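PDB 3VF1: 11R-lipoxygenase from Gersemia fruticosa, which probably adds molecular oxygen to polyunsaturated fatty acids as a calcium-dependent non-heme iron dioxygenase of the lipoxygenase family. Local coordinates for residues A[242-245]-A[246-250]; A[473-476]-A[477-481]; A[505-508]-A[509-513]; A[667-670]-A[671-675]. One frame throughout, in Å; residues are numbered along the deposited sequence.

How the contacts relate
The four contacts follow one another along the chain, and all belong to its lipoxygenase part. Each joins neighbouring residues of one continuous run. Contact 1 lies at the start of the short helix 247-250. Contact 2 opens helix 475-481, and contact 3 lies on the next helix, 491-514. Contact 4 lies on helix 653-676. The centres of contacts 2, 3 and 4 are about 22 to 23 Å apart, whereas contact 1 is about 41 Å from contact 3, centre to centre. All four lie away from the iron site and hold local helix structure. Contacts 2 to 4 meet around helix 491-514, since residues of contacts 2 and 4 pack on it.

Contact 1 (A[242-245]-A[246-250]); sequences SGLP and HAAEY
Leu244 meets Ala248 as the chain passes from an extended loop into the short helix 247-250. The CG of Leu244 stands opposite its own N (chi1 -178°), and this carries both methyl branches over the CB of Ala248. Leu244 CD1 lies 3.7 Å from Ala248 CB, and Leu244 CD2 lies 3.9 Å from the same methyl. The leucine branches cover part of this buried methyl.

Pro245 follows and gives the one hydrogen bond between 242-245 and 246-250. Ala248 N donates to Pro245 O at 3.1 Å, bent to 143° at the hydrogen. The donor stands above the carbonyl plane rather than in it. This three-residue spacing is that of a turn, and the next bond, from Glu249 N to His246 O at 2.8 Å, repeats it. The helix here is short and weakly bonded. The proline ring also borders the turn, with Pro245 CB 4.3 Å from Ala247 CB.

Outside the turn, Leu244 touches Arg233. His246 and Ala247 both pack on Trp256 of helix 254-263, and the ring of Tyr250 meets that tryptophan at a shallow angle of about 15°. His246 and Tyr250 also touch the loop residues Ser682 and Val681, while Ala247 touches Asn591.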
ATOM      1  N   SER A 242       6.723 -18.709  -6.630  1.00 45.70           N
ATOM      2  CA  SER A 242       7.826 -17.855  -7.055  1.00 47.34           C
ATOM      3  C   SER A 242       9.150 -18.618  -7.039  1.00 44.31           C
ATOM      4  O   SER A 242      10.125 -18.198  -7.659  1.00 45.77           O
ATOM      5  CB  SER A 242       7.925 -16.611  -6.171  1.00 47.06           C
ATOM      6  OG  SER A 242       8.038 -16.955  -4.802  1.00 48.45           O
ATOM      7  N   GLY A 243       9.179 -19.741  -6.325  1.00 47.45           N
ATOM      8  CA  GLY A 243      10.355 -20.591  -6.287  1.00 38.34           C
ATOM      9  C   GLY A 243      11.392 -20.137  -5.277  1.00 39.14           C
ATOM     10  O   GLY A 243      11.106 -19.328  -4.394  1.00 39.88           O
ATOM     11  N   LEU A 244      12.605 -20.664  -5.412  1.00 38.05           N
ATOM     12  CA  LEU A 244      13.696 -20.344  -4.499  1.00 36.20           C
ATOM     13  C   LEU A 244      14.198 -18.922  -4.720  1.00 35.03           C
ATOM     14  O   LEU A 244      14.630 -18.579  -5.822  1.00 38.70           O
ATOM     15  CB  LEU A 244      14.852 -21.327  -4.699  1.00 38.71           C
ATOM     16  CG  LEU A 244      16.050 -21.147  -3.766  1.00 38.28           C
ATOM     17  CD1 LEU A 244      15.762 -21.752  -2.400  1.00 41.58           C
ATOM     18  CD2 LEU A 244      17.304 -21.752  -4.375  1.00 43.35           C
ATOM     19  N   PRO A 245      14.147 -18.084  -3.672  1.00 33.02           N
ATOM     20  CA  PRO A 245      14.670 -16.719  -3.792  1.00 31.57           C
ATOM     21  C   PRO A 245      16.153 -16.717  -4.143  1.00 33.64           C
ATOM     22  O   PRO A 245      16.880 -17.611  -3.714  1.00 35.56           O
ATOM     23  CB  PRO A 245      14.466 -16.137  -2.391  1.00 30.19           C
ATOM     24  CG  PRO A 245      13.404 -16.970  -1.772  1.00 31.30           C
ATOM     25  CD  PRO A 245      13.583 -18.343  -2.336  1.00 34.60           C
ATOM     26  N   HIS A 246      16.591 -15.728  -4.914  1.00 30.22           N
ATOM     27  CA  HIS A 246      18.003 -15.606  -5.253  1.00 33.14           C
ATOM     28  C   HIS A 246      18.836 -15.394  -3.993  1.00 33.75           C
ATOM     29  O   HIS A 246      20.014 -15.750  -3.951  1.00 34.02           O
ATOM     30  CB  HIS A 246      18.227 -14.456  -6.237  1.00 34.79           C
ATOM     31  CG  HIS A 246      17.699 -14.727  -7.612  1.00 35.34           C
ATOM     32  ND1 HIS A 246      16.562 -14.125  -8.105  1.00 38.15           N
ATOM     33  CD2 HIS A 246      18.148 -15.543  -8.594  1.00 39.00           C
ATOM     34  CE1 HIS A 246      16.337 -14.554  -9.335  1.00 37.82           C
ATOM     35  NE2 HIS A 246      17.285 -15.415  -9.654  1.00 38.81           N
ATOM     36  N   ALA A 247      18.214 -14.818  -2.968  1.00 31.23           N
ATOM     37  CA  ALA A 247      18.878 -14.602  -1.687  1.00 30.35           C
ATOM     38  C   ALA A 247      19.543 -15.886  -1.194  1.00 30.03           C
ATOM     39  O   ALA A 247      20.645 -15.855  -0.647  1.00 30.49           O
ATOM     40  CB  ALA A 247      17.880 -14.096  -0.657  1.00 28.45           C
ATOM     41  N   ALA A 248      18.871 -17.015  -1.395  1.00 29.46           N
ATOM     42  CA  ALA A 248      19.394 -18.310  -0.975  1.00 29.68           C
ATOM     43  C   ALA A 248      20.798 -18.556  -1.527  1.00 32.76           C
ATOM     44  O   ALA A 248      21.587 -19.294  -0.935  1.00 32.62           O
ATOM     45  CB  ALA A 248      18.457 -19.424  -1.419  1.00 30.24           C
ATOM     46  N   GLU A 249      21.104 -17.928  -2.657  1.00 34.28           N
ATOM     47  CA  GLU A 249      22.353 -18.176  -3.364  1.00 34.71           C
ATOM     48  C   GLU A 249      23.395 -17.079  -3.140  1.00 37.87           C
ATOM     49  O   GLU A 249      24.568 -17.265  -3.464  1.00 39.08           O
ATOM     50  CB  GLU A 249      22.070 -18.302  -4.862  1.00 36.68           C
ATOM     51  CG  GLU A 249      20.933 -19.256  -5.199  1.00 44.66           C
ATOM     52  CD  GLU A 249      20.383 -19.042  -6.599  1.00 59.26           C
ATOM     53  OE1 GLU A 249      20.307 -17.873  -7.039  1.00 58.03           O
ATOM     54  OE2 GLU A 249      20.029 -20.043  -7.262  1.00 67.58           O
ATOM     55  N   TYR A 250      22.974 -15.941  -2.591  1.00 35.94           N
ATOM     56  CA  TYR A 250      23.854 -14.776  -2.494  1.00 33.51           C
ATOM     57  C   TYR A 250      23.945 -14.151  -1.098  1.00 33.70           C
ATOM     58  O   TYR A 250      24.814 -13.314  -0.854  1.00 35.18           O
ATOM     59  CB  TYR A 250      23.382 -13.691  -3.466  1.00 35.10           C
ATOM     60  CG  TYR A 250      23.573 -14.016  -4.932  1.00 34.98           C
ATOM     61  CD1 TYR A 250      24.780 -13.757  -5.567  1.00 36.10           C
ATOM     62  CD2 TYR A 250      22.541 -14.559  -5.684  1.00 34.80           C
ATOM     63  CE1 TYR A 250      24.958 -14.040  -6.907  1.00 35.72           C
ATOM     64  CE2 TYR A 250      22.709 -14.848  -7.026  1.00 38.32           C
ATOM     65  CZ  TYR A 250      23.921 -14.587  -7.632  1.00 40.19           C
ATOM     66  OH  TYR A 250      24.095 -14.868  -8.969  1.00 39.93           O
TER

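Contact 2 (A[473-476]-A[477-481]); sequences YDLV and KDLRQ
Asp474 and Lys477 meet at the start of helix 475-481 through charge and capping together. Asp474 OD2 lies 3.7 Å from Lys477 NZ, a long salt bridge. The same oxygen is nearer to the lysine chain, with Asp474 OD2 3.2 Å from Lys477 CD. The extended lysine chain crosses the carboxylate at an angle. Asp474 OD1 takes the backbone N-H of Lys477 in a weak bond of 3.4 Å that is nearly straight, at 168°. The carboxylate carbon lies opposite the backbone N (chi1 -173°), which turns the group toward the following turn of helix.

This makes Asp474 the N-cap of helix 475-481, its negative group placed where the first N-H groups of a helix lack carbonyl partners. An alanine here would probably lose the capping bond to Lys477 N and the long salt bridge to its ammonium.

Backbone bonds then settle into the regular four-residue spacing. Asp478 N donates to Asp474 O at 2.9 Å, Leu479 N to Leu475 O, and Arg480 N to Val476 O.

Side-chain packing follows the same spacing. Leu475 and Leu479 lie side by side, with Leu475 CG 4.0 Å from Leu479 CD1. The methyl Val476 CG1 packs on one face of the Arg480 guanidinium, 3.4 Å from Arg480 NH2. The arginine chain bends at chi3 (-65°), which brings the guanidinium face against the methyl. Leu475 packs on Leu497 and Trp500 of helix 491-514. Arg480 touches Asp485, and its side chain is about 5 Å from a bound glucose.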
ATOM      1  N   TYR A 473       7.101  12.249   2.387  1.00 29.97           N
ATOM      2  CA  TYR A 473       6.394  11.582   1.299  1.00 30.76           C
ATOM      3  C   TYR A 473       6.712  12.209  -0.053  1.00 29.12           C
ATOM      4  O   TYR A 473       6.366  11.656  -1.095  1.00 31.68           O
ATOM      5  CB  TYR A 473       4.887  11.595   1.552  1.00 29.35           C
ATOM      6  CG  TYR A 473       4.441  10.507   2.496  1.00 27.81           C
ATOM      7  CD1 TYR A 473       4.503  10.685   3.872  1.00 30.53           C
ATOM      8  CD2 TYR A 473       3.968   9.296   2.012  1.00 26.69           C
ATOM      9  CE1 TYR A 473       4.101   9.686   4.736  1.00 31.75           C
ATOM     10  CE2 TYR A 473       3.565   8.294   2.868  1.00 25.91           C
ATOM     11  CZ  TYR A 473       3.632   8.495   4.226  1.00 26.13           C
ATOM     12  OH  TYR A 473       3.229   7.496   5.076  1.00 25.16           O
ATOM     13  N   ASP A 474       7.370  13.363  -0.037  1.00 29.02           N
ATOM     14  CA  ASP A 474       7.871  13.957  -1.267  1.00 32.71           C
ATOM     15  C   ASP A 474       9.093  13.165  -1.709  1.00 32.32           C
ATOM     16  O   ASP A 474      10.212  13.432  -1.274  1.00 31.85           O
ATOM     17  CB  ASP A 474       8.231  15.429  -1.059  1.00 35.07           C
ATOM     18  CG  ASP A 474       8.589  16.131  -2.356  1.00 37.51           C
ATOM     19  OD1 ASP A 474       9.085  15.460  -3.284  1.00 35.67           O
ATOM     20  OD2 ASP A 474       8.371  17.357  -2.448  1.00 46.41           O
ATOM     21  N   LEU A 475       8.863  12.181  -2.569  1.00 29.59           N
ATOM     22  CA  LEU A 475       9.908  11.252  -2.986  1.00 30.10           C
ATOM     23  C   LEU A 475      11.172  11.976  -3.433  1.00 32.11           C
ATOM     24  O   LEU A 475      12.263  11.708  -2.933  1.00 32.75           O
ATOM     25  CB  LEU A 475       9.395  10.373  -4.125  1.00 27.21           C
ATOM     26  CG  LEU A 475      10.305   9.221  -4.547  1.00 30.24           C
ATOM     27  CD1 LEU A 475      10.394   8.181  -3.441  1.00 31.01           C
ATOM     28  CD2 LEU A 475       9.804   8.597  -5.840  1.00 30.01           C
ATOM     29  N   VAL A 476      11.015  12.898  -4.375  1.00 32.45           N
ATOM     30  CA  VAL A 476      12.150  13.586  -4.976  1.00 34.83           C
ATOM     31  C   VAL A 476      13.033  14.256  -3.926  1.00 35.44           C
ATOM     32  O   VAL A 476      14.255  14.121  -3.955  1.00 39.38           O
ATOM     33  CB  VAL A 476      11.684  14.653  -5.986  1.00 35.52           C
ATOM     34  CG1 VAL A 476      12.875  15.432  -6.527  1.00 35.54           C
ATOM     35  CG2 VAL A 476      10.908  14.005  -7.125  1.00 32.52           C
ATOM     36  N   LYS A 477      12.410  14.978  -3.003  1.00 35.13           N
ATOM     37  CA  LYS A 477      13.152  15.730  -1.998  1.00 39.31           C
ATOM     38  C   LYS A 477      13.670  14.839  -0.871  1.00 36.27           C
ATOM     39  O   LYS A 477      14.674  15.156  -0.235  1.00 36.56           O
ATOM     40  CB  LYS A 477      12.287  16.861  -1.434  1.00 38.55           C
ATOM     41  CG  LYS A 477      12.026  17.975  -2.437  1.00 51.25           C
ATOM     42  CD  LYS A 477      11.084  19.032  -1.886  1.00 64.59           C
ATOM     43  CE  LYS A 477      10.682  20.017  -2.971  1.00 69.25           C
ATOM     44  NZ  LYS A 477       9.548  20.885  -2.554  1.00 76.53           N
ATOM     45  N   ASP A 478      12.991  13.724  -0.623  1.00 33.36           N
ATOM     46  CA  ASP A 478      13.428  12.795   0.413  1.00 35.52           C
ATOM     47  C   ASP A 478      14.712  12.096  -0.016  1.00 33.77           C
ATOM     48  O   ASP A 478      15.702  12.095   0.714  1.00 32.19           O
ATOM     49  CB  ASP A 478      12.343  11.762   0.714  1.00 31.38           C
ATOM     50  CG  ASP A 478      12.725  10.839   1.855  1.00 39.56           C
ATOM     51  OD1 ASP A 478      12.722  11.297   3.019  1.00 45.37           O
ATOM     52  OD2 ASP A 478      13.024   9.654   1.592  1.00 44.05           O
ATOM     53  N   LEU A 479      14.691  11.501  -1.203  1.00 32.93           N
ATOM     54  CA  LEU A 479      15.872  10.844  -1.745  1.00 31.97           C
ATOM     55  C   LEU A 479      17.032  11.826  -1.837  1.00 33.30           C
ATOM     56  O   LEU A 479      18.191  11.455  -1.659  1.00 33.11           O
ATOM     57  CB  LEU A 479      15.575  10.273  -3.130  1.00 30.61           C
ATOM     58  CG  LEU A 479      14.564   9.125  -3.192  1.00 29.63           C
ATOM     59  CD1 LEU A 479      14.244   8.780  -4.633  1.00 29.79           C
ATOM     60  CD2 LEU A 479      15.097   7.908  -2.458  1.00 27.16           C
ATOM     61  N   ARG A 480      16.712  13.084  -2.114  1.00 37.03           N
ATOM     62  CA  ARG A 480      17.734  14.102  -2.327  1.00 36.91           C
ATOM     63  C   ARG A 480      18.398  14.537  -1.024  1.00 35.03           C
ATOM     64  O   ARG A 480      19.616  14.707  -0.974  1.00 33.20           O
ATOM     65  CB  ARG A 480      17.128  15.313  -3.035  1.00 40.93           C
ATOM     66  CG  ARG A 480      18.128  16.409  -3.356  1.00 46.10           C
ATOM     67  CD  ARG A 480      17.455  17.554  -4.085  1.00 53.76           C
ATOM     68  NE  ARG A 480      16.965  17.142  -5.399  1.00 59.56           N
ATOM     69  CZ  ARG A 480      16.014  17.774  -6.082  1.00 64.38           C
ATOM     70  NH1 ARG A 480      15.428  18.856  -5.580  1.00 63.03           N
ATOM     71  NH2 ARG A 480      15.640  17.319  -7.270  1.00 56.34           N
ATOM     72  N   GLN A 481      17.604  14.717   0.027  1.00 33.80           N
ATOM     73  CA  GLN A 481      18.146  15.143   1.312  1.00 37.62           C
ATOM     74  C   GLN A 481      18.889  13.992   1.989  1.00 38.89           C
ATOM     75  O   GLN A 481      19.716  14.210   2.873  1.00 39.56           O
ATOM     76  CB  GLN A 481      17.038  15.692   2.219  1.00 36.38           C
ATOM     77  CG  GLN A 481      16.097  14.642   2.794  1.00 46.01           C
ATOM     78  CD  GLN A 481      16.414  14.289   4.238  1.00 55.11           C
ATOM     79  OE1 GLN A 481      17.278  14.903   4.867  1.00 55.77           O
ATOM     80  NE2 GLN A 481      15.708  13.298   4.773  1.00 53.79           N
TER

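Contact 3 (A[505-508]-A[509-513]); sequences QFVQ and DIIQI
Side chains four residues apart meet along the C-terminal half of helix 491-514, on both polar and apolar sides of the helix. Gln505 and Asp509 form the polar pair. Gln505 NE2 donates to Asp509 OD1 at 3.0 Å, with an angle of 140° at the hydrogen. The glutamine chain bends at chi2 (61°) to bring its amide over. The bond lies near the amide plane but reaches the syn side of the carboxylate from 32° out of that plane. Asp509 OD2 forms a salt bridge with Lys661 of helix 653-676, the stronger polar partner. The two carboxylate oxygens thus divide their work, one within the helix and one between helices.

On the apolar side, Ile510 CG1 lies over one face of the Phe506 ring, 4.0 Å from its centroid, a CH-pi contact. Phe506 also stacks on Phe662, and Ile510 packs on Ala658. The side chains of Val507 and Ile511 lie side by side, with Val507 CG1 4.1 Å from Ile511 CG1, and both residues touch Leu564 of helix 557-579. Gln508 and Gln512 run alongside each other with amide planes nearly parallel and offset, Gln508 CG lying 3.6 Å from Gln512 NE2.

An alanine in place of Asp509 would probably cost Lys661 this salt bridge and set the Gln505 amide free to turn. The negative charge is probably steadied by Lys661.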
ATOM      1  N   GLN A 505       2.367  13.744 -13.771  1.00 29.99           N
ATOM      2  CA  GLN A 505       1.897  14.282 -15.039  1.00 31.65           C
ATOM      3  C   GLN A 505       0.427  13.933 -15.253  1.00 33.31           C
ATOM      4  O   GLN A 505      -0.362  14.772 -15.684  1.00 35.38           O
ATOM      5  CB  GLN A 505       2.737  13.738 -16.195  1.00 29.25           C
ATOM      6  CG  GLN A 505       2.409  14.364 -17.537  1.00 37.28           C
ATOM      7  CD  GLN A 505       2.655  15.858 -17.547  1.00 42.33           C
ATOM      8  OE1 GLN A 505       3.742  16.319 -17.202  1.00 51.04           O
ATOM      9  NE2 GLN A 505       1.641  16.625 -17.934  1.00 39.44           N
ATOM     10  N   PHE A 506       0.064  12.691 -14.949  1.00 31.65           N
ATOM     11  CA  PHE A 506      -1.310  12.233 -15.122  1.00 32.61           C
ATOM     12  C   PHE A 506      -2.273  13.009 -14.231  1.00 29.69           C
ATOM     13  O   PHE A 506      -3.304  13.494 -14.692  1.00 30.46           O
ATOM     14  CB  PHE A 506      -1.418  10.736 -14.824  1.00 28.68           C
ATOM     15  CG  PHE A 506      -2.833  10.238 -14.733  1.00 30.05           C
ATOM     16  CD1 PHE A 506      -3.683  10.331 -15.822  1.00 28.99           C
ATOM     17  CD2 PHE A 506      -3.311   9.672 -13.563  1.00 28.03           C
ATOM     18  CE1 PHE A 506      -4.982   9.874 -15.744  1.00 30.00           C
ATOM     19  CE2 PHE A 506      -4.612   9.211 -13.482  1.00 28.65           C
ATOM     20  CZ  PHE A 506      -5.448   9.313 -14.572  1.00 28.66           C
ATOM     21  N   VAL A 507      -1.935  13.124 -12.952  1.00 30.10           N
ATOM     22  CA  VAL A 507      -2.773  13.849 -12.008  1.00 30.98           C
ATOM     23  C   VAL A 507      -2.924  15.305 -12.431  1.00 32.57           C
ATOM     24  O   VAL A 507      -4.002  15.882 -12.317  1.00 36.00           O
ATOM     25  CB  VAL A 507      -2.197  13.785 -10.581  1.00 30.58           C
ATOM     26  CG1 VAL A 507      -2.911  14.772  -9.665  1.00 29.97           C
ATOM     27  CG2 VAL A 507      -2.305  12.371 -10.031  1.00 28.15           C
ATOM     28  N   GLN A 508      -1.843  15.894 -12.927  1.00 32.19           N
ATOM     29  CA  GLN A 508      -1.869  17.280 -13.375  1.00 32.17           C
ATOM     30  C   GLN A 508      -2.793  17.444 -14.578  1.00 34.05           C
ATOM     31  O   GLN A 508      -3.547  18.412 -14.661  1.00 33.91           O
ATOM     32  CB  GLN A 508      -0.461  17.754 -13.734  1.00 31.00           C
ATOM     33  CG  GLN A 508      -0.389  19.216 -14.143  1.00 34.56           C
ATOM     34  CD  GLN A 508       1.035  19.699 -14.335  1.00 40.18           C
ATOM     35  OE1 GLN A 508       1.590  19.611 -15.431  1.00 45.47           O
ATOM     36  NE2 GLN A 508       1.634  20.212 -13.268  1.00 42.38           N
ATOM     37  N   ASP A 509      -2.729  16.496 -15.508  1.00 30.82           N
ATOM     38  CA  ASP A 509      -3.575  16.536 -16.694  1.00 31.63           C
ATOM     39  C   ASP A 509      -5.049  16.497 -16.306  1.00 35.16           C
ATOM     40  O   ASP A 509      -5.846  17.295 -16.794  1.00 35.54           O
ATOM     41  CB  ASP A 509      -3.251  15.370 -17.631  1.00 33.33           C
ATOM     42  CG  ASP A 509      -1.896  15.515 -18.296  1.00 41.24           C
ATOM     43  OD1 ASP A 509      -1.309  16.616 -18.220  1.00 42.41           O
ATOM     44  OD2 ASP A 509      -1.422  14.531 -18.905  1.00 40.64           O
ATOM     45  N   ILE A 510      -5.404  15.571 -15.421  1.00 30.73           N
ATOM     46  CA  ILE A 510      -6.785  15.424 -14.980  1.00 31.41           C
ATOM     47  C   ILE A 510      -7.273  16.690 -14.288  1.00 33.44           C
ATOM     48  O   ILE A 510      -8.351  17.197 -14.589  1.00 33.32           O
ATOM     49  CB  ILE A 510      -6.942  14.239 -14.007  1.00 32.61           C
ATOM     50  CG1 ILE A 510      -6.650  12.916 -14.723  1.00 30.56           C
ATOM     51  CG2 ILE A 510      -8.342  14.220 -13.406  1.00 30.71           C
ATOM     52  CD1 ILE A 510      -7.551  12.642 -15.913  1.00 32.80           C
ATOM     53  N   ILE A 511      -6.473  17.199 -13.359  1.00 35.37           N
ATOM     54  CA  ILE A 511      -6.854  18.367 -12.576  1.00 31.23           C
ATOM     55  C   ILE A 511      -7.011  19.617 -13.441  1.00 35.16           C
ATOM     56  O   ILE A 511      -7.883  20.446 -13.188  1.00 35.79           O
ATOM     57  CB  ILE A 511      -5.830  18.642 -11.458  1.00 33.62           C
ATOM     58  CG1 ILE A 511      -5.879  17.525 -10.411  1.00 34.88           C
ATOM     59  CG2 ILE A 511      -6.093  19.990 -10.798  1.00 35.77           C
ATOM     60  CD1 ILE A 511      -7.219  17.380  -9.717  1.00 33.04           C
ATOM     61  N   GLN A 512      -6.174  19.752 -14.464  1.00 35.23           N
ATOM     62  CA  GLN A 512      -6.228  20.928 -15.329  1.00 34.51           C
ATOM     63  C   GLN A 512      -7.372  20.854 -16.338  1.00 36.56           C
ATOM     64  O   GLN A 512      -7.671  21.834 -17.017  1.00 37.47           O
ATOM     65  CB  GLN A 512      -4.891  21.133 -16.045  1.00 32.69           C
ATOM     66  CG  GLN A 512      -3.785  21.618 -15.119  1.00 39.93           C
ATOM     67  CD  GLN A 512      -2.511  21.980 -15.859  1.00 46.16           C
ATOM     68  OE1 GLN A 512      -2.421  21.829 -17.079  1.00 44.77           O
ATOM     69  NE2 GLN A 512      -1.518  22.464 -15.121  1.00 41.64           N
ATOM     70  N   ILE A 513      -8.012  19.693 -16.431  1.00 35.42           N
ATOM     71  CA  ILE A 513      -9.201  19.542 -17.263  1.00 33.84           C
ATOM     72  C   ILE A 513     -10.411  20.190 -16.596  1.00 36.72           C
ATOM     73  O   ILE A 513     -11.278  20.745 -17.273  1.00 37.71           O
ATOM     74  CB  ILE A 513      -9.517  18.055 -17.535  1.00 35.71           C
ATOM     75  CG1 ILE A 513      -8.545  17.482 -18.568  1.00 33.14           C
ATOM     76  CG2 ILE A 513     -10.947  17.890 -18.037  1.00 33.77           C
ATOM     77  CD1 ILE A 513      -8.649  15.980 -18.742  1.00 34.23           C
TER

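Contact 4 (A[667-670]-A[671-675]); sequences ANIT and KQITE
Thr670 O is gripped twice by Thr674, once by its backbone and once by its side chain. Thr674 N donates at 3.0 Å to Thr670 O, and Thr674 OG1 donates to the same Thr670 O at 2.9 Å. The two donors reach the carbonyl oxygen from opposite faces of its plane. The hydroxyl sits beside its own backbone N (chi1 -68°), a setting that lets a helical threonine reach back to the preceding turn. The hydroxyl of Thr670 does likewise, bonding to Leu666 O.

The remaining backbone bonds are those of a regular alpha helix. Ile673 N to Ile669 O is the straightest, at 3.0 Å and 177°. Lys671 N to Ala667 O is longer, at 3.2 Å. One turn on, Lys671 NZ and Glu675 OE2, 3.5 Å apart, form a salt bridge with a weak hydrogen bond in it. On the buried side, Ile669 CG2 meets Ile673 CD1 at 3.8 Å.

This apolar face of helix 653-676 rests on helix 491-514. Ile669 touches Leu498 and Val502, and Ile673 touches Asp495. Loop residues Ile688 and Pro689 meet Ile673 and Thr670.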
ATOM      1  N   ALA A 667       3.993   2.289 -20.410  1.00 29.05           N
ATOM      2  CA  ALA A 667       4.516   1.309 -21.351  1.00 29.38           C
ATOM      3  C   ALA A 667       5.976   1.608 -21.679  1.00 30.65           C
ATOM      4  O   ALA A 667       6.763   0.696 -21.933  1.00 32.81           O
ATOM      5  CB  ALA A 667       3.678   1.296 -22.621  1.00 30.27           C
ATOM      6  N   ASN A 668       6.333   2.889 -21.670  1.00 27.76           N
ATOM      7  CA  ASN A 668       7.705   3.298 -21.954  1.00 32.78           C
ATOM      8  C   ASN A 668       8.622   3.026 -20.766  1.00 33.01           C
ATOM      9  O   ASN A 668       9.792   2.686 -20.940  1.00 30.69           O
ATOM     10  CB  ASN A 668       7.757   4.778 -22.336  1.00 32.98           C
ATOM     11  CG  ASN A 668       7.050   5.065 -23.653  1.00 46.86           C
ATOM     12  OD1 ASN A 668       6.899   4.179 -24.496  1.00 45.41           O
ATOM     13  ND2 ASN A 668       6.616   6.310 -23.834  1.00 40.55           N
ATOM     14  N   ILE A 669       8.084   3.174 -19.561  1.00 30.25           N
ATOM     15  CA  ILE A 669       8.833   2.865 -18.350  1.00 30.67           C
ATOM     16  C   ILE A 669       9.091   1.364 -18.270  1.00 30.46           C
ATOM     17  O   ILE A 669      10.197   0.930 -17.944  1.00 29.13           O
ATOM     18  CB  ILE A 669       8.083   3.325 -17.091  1.00 27.40           C
ATOM     19  CG1 ILE A 669       8.108   4.852 -17.000  1.00 27.84           C
ATOM     20  CG2 ILE A 669       8.706   2.714 -15.841  1.00 26.52           C
ATOM     21  CD1 ILE A 669       7.312   5.415 -15.843  1.00 28.64           C
ATOM     22  N   THR A 670       8.063   0.578 -18.570  1.00 27.72           N
ATOM     23  CA  THR A 670       8.192  -0.872 -18.624  1.00 26.98           C
ATOM     24  C   THR A 670       9.354  -1.261 -19.528  1.00 30.59           C
ATOM     25  O   THR A 670      10.157  -2.130 -19.191  1.00 33.08           O
ATOM     26  CB  THR A 670       6.911  -1.524 -19.174  1.00 28.45           C
ATOM     27  OG1 THR A 670       5.844  -1.358 -18.233  1.00 27.81           O
ATOM     28  CG2 THR A 670       7.126  -3.006 -19.435  1.00 26.11           C
ATOM     29  N   LYS A 671       9.436  -0.606 -20.679  1.00 30.54           N
ATOM     30  CA  LYS A 671      10.473  -0.893 -21.661  1.00 30.71           C
ATOM     31  C   LYS A 671      11.866  -0.543 -21.134  1.00 30.58           C
ATOM     32  O   LYS A 671      12.822  -1.281 -21.366  1.00 32.56           O
ATOM     33  CB  LYS A 671      10.180  -0.134 -22.958  1.00 36.13           C
ATOM     34  CG  LYS A 671      11.223  -0.310 -24.046  1.00 40.63           C
ATOM     35  CD  LYS A 671      10.682   0.138 -25.396  1.00 49.58           C
ATOM     36  CE  LYS A 671      11.780   0.229 -26.445  1.00 58.58           C
ATOM     37  NZ  LYS A 671      12.672   1.404 -26.224  1.00 67.02           N
ATOM     38  N   GLN A 672      11.977   0.575 -20.424  1.00 29.65           N
ATOM     39  CA  GLN A 672      13.252   0.977 -19.832  1.00 32.38           C
ATOM     40  C   GLN A 672      13.721  -0.050 -18.808  1.00 31.82           C
ATOM     41  O   GLN A 672      14.850  -0.535 -18.872  1.00 30.77           O
ATOM     42  CB  GLN A 672      13.128   2.341 -19.151  1.00 31.90           C
ATOM     43  CG  GLN A 672      12.993   3.516 -20.100  1.00 42.39           C
ATOM     44  CD  GLN A 672      13.100   4.849 -19.381  1.00 50.79           C
ATOM     45  OE1 GLN A 672      14.020   5.068 -18.589  1.00 49.38           O
ATOM     46  NE2 GLN A 672      12.154   5.746 -19.646  1.00 45.03           N
ATOM     47  N   ILE A 673      12.843  -0.372 -17.863  1.00 29.27           N
ATOM     48  CA  ILE A 673      13.164  -1.310 -16.797  1.00 28.01           C
ATOM     49  C   ILE A 673      13.595  -2.651 -17.370  1.00 30.19           C
ATOM     50  O   ILE A 673      14.525  -3.282 -16.869  1.00 29.52           O
ATOM     51  CB  ILE A 673      11.958  -1.526 -15.865  1.00 27.07           C
ATOM     52  CG1 ILE A 673      11.659  -0.241 -15.090  1.00 29.92           C
ATOM     53  CG2 ILE A 673      12.227  -2.676 -14.906  1.00 25.45           C
ATOM     54  CD1 ILE A 673      10.378  -0.294 -14.282  1.00 29.23           C
ATOM     55  N   THR A 674      12.914  -3.083 -18.425  1.00 30.41           N
ATOM     56  CA  THR A 674      13.214  -4.358 -19.061  1.00 29.79           C
ATOM     57  C   THR A 674      14.609  -4.348 -19.678  1.00 31.05           C
ATOM     58  O   THR A 674      15.361  -5.311 -19.546  1.00 32.05           O
ATOM     59  CB  THR A 674      12.184  -4.695 -20.150  1.00 30.64           C
ATOM     60  OG1 THR A 674      10.912  -4.953 -19.544  1.00 30.94           O
ATOM     61  CG2 THR A 674      12.616  -5.919 -20.942  1.00 27.47           C
ATOM     62  N   GLU A 675      14.949  -3.255 -20.350  1.00 29.62           N
ATOM     63  CA  GLU A 675      16.249  -3.139 -20.998  1.00 33.35           C
ATOM     64  C   GLU A 675      17.383  -3.119 -19.975  1.00 34.24           C
ATOM     65  O   GLU A 675      18.448  -3.693 -20.208  1.00 37.99           O
ATOM     66  CB  GLU A 675      16.298  -1.891 -21.880  1.00 36.51           C
ATOM     67  CG  GLU A 675      15.454  -2.009 -23.142  1.00 49.17           C
ATOM     68  CD  GLU A 675      15.448  -0.737 -23.966  1.00 59.04           C
ATOM     69  OE1 GLU A 675      15.736   0.342 -23.404  1.00 61.44           O
ATOM     70  OE2 GLU A 675      15.158  -0.819 -25.179  1.00 56.71           O
TER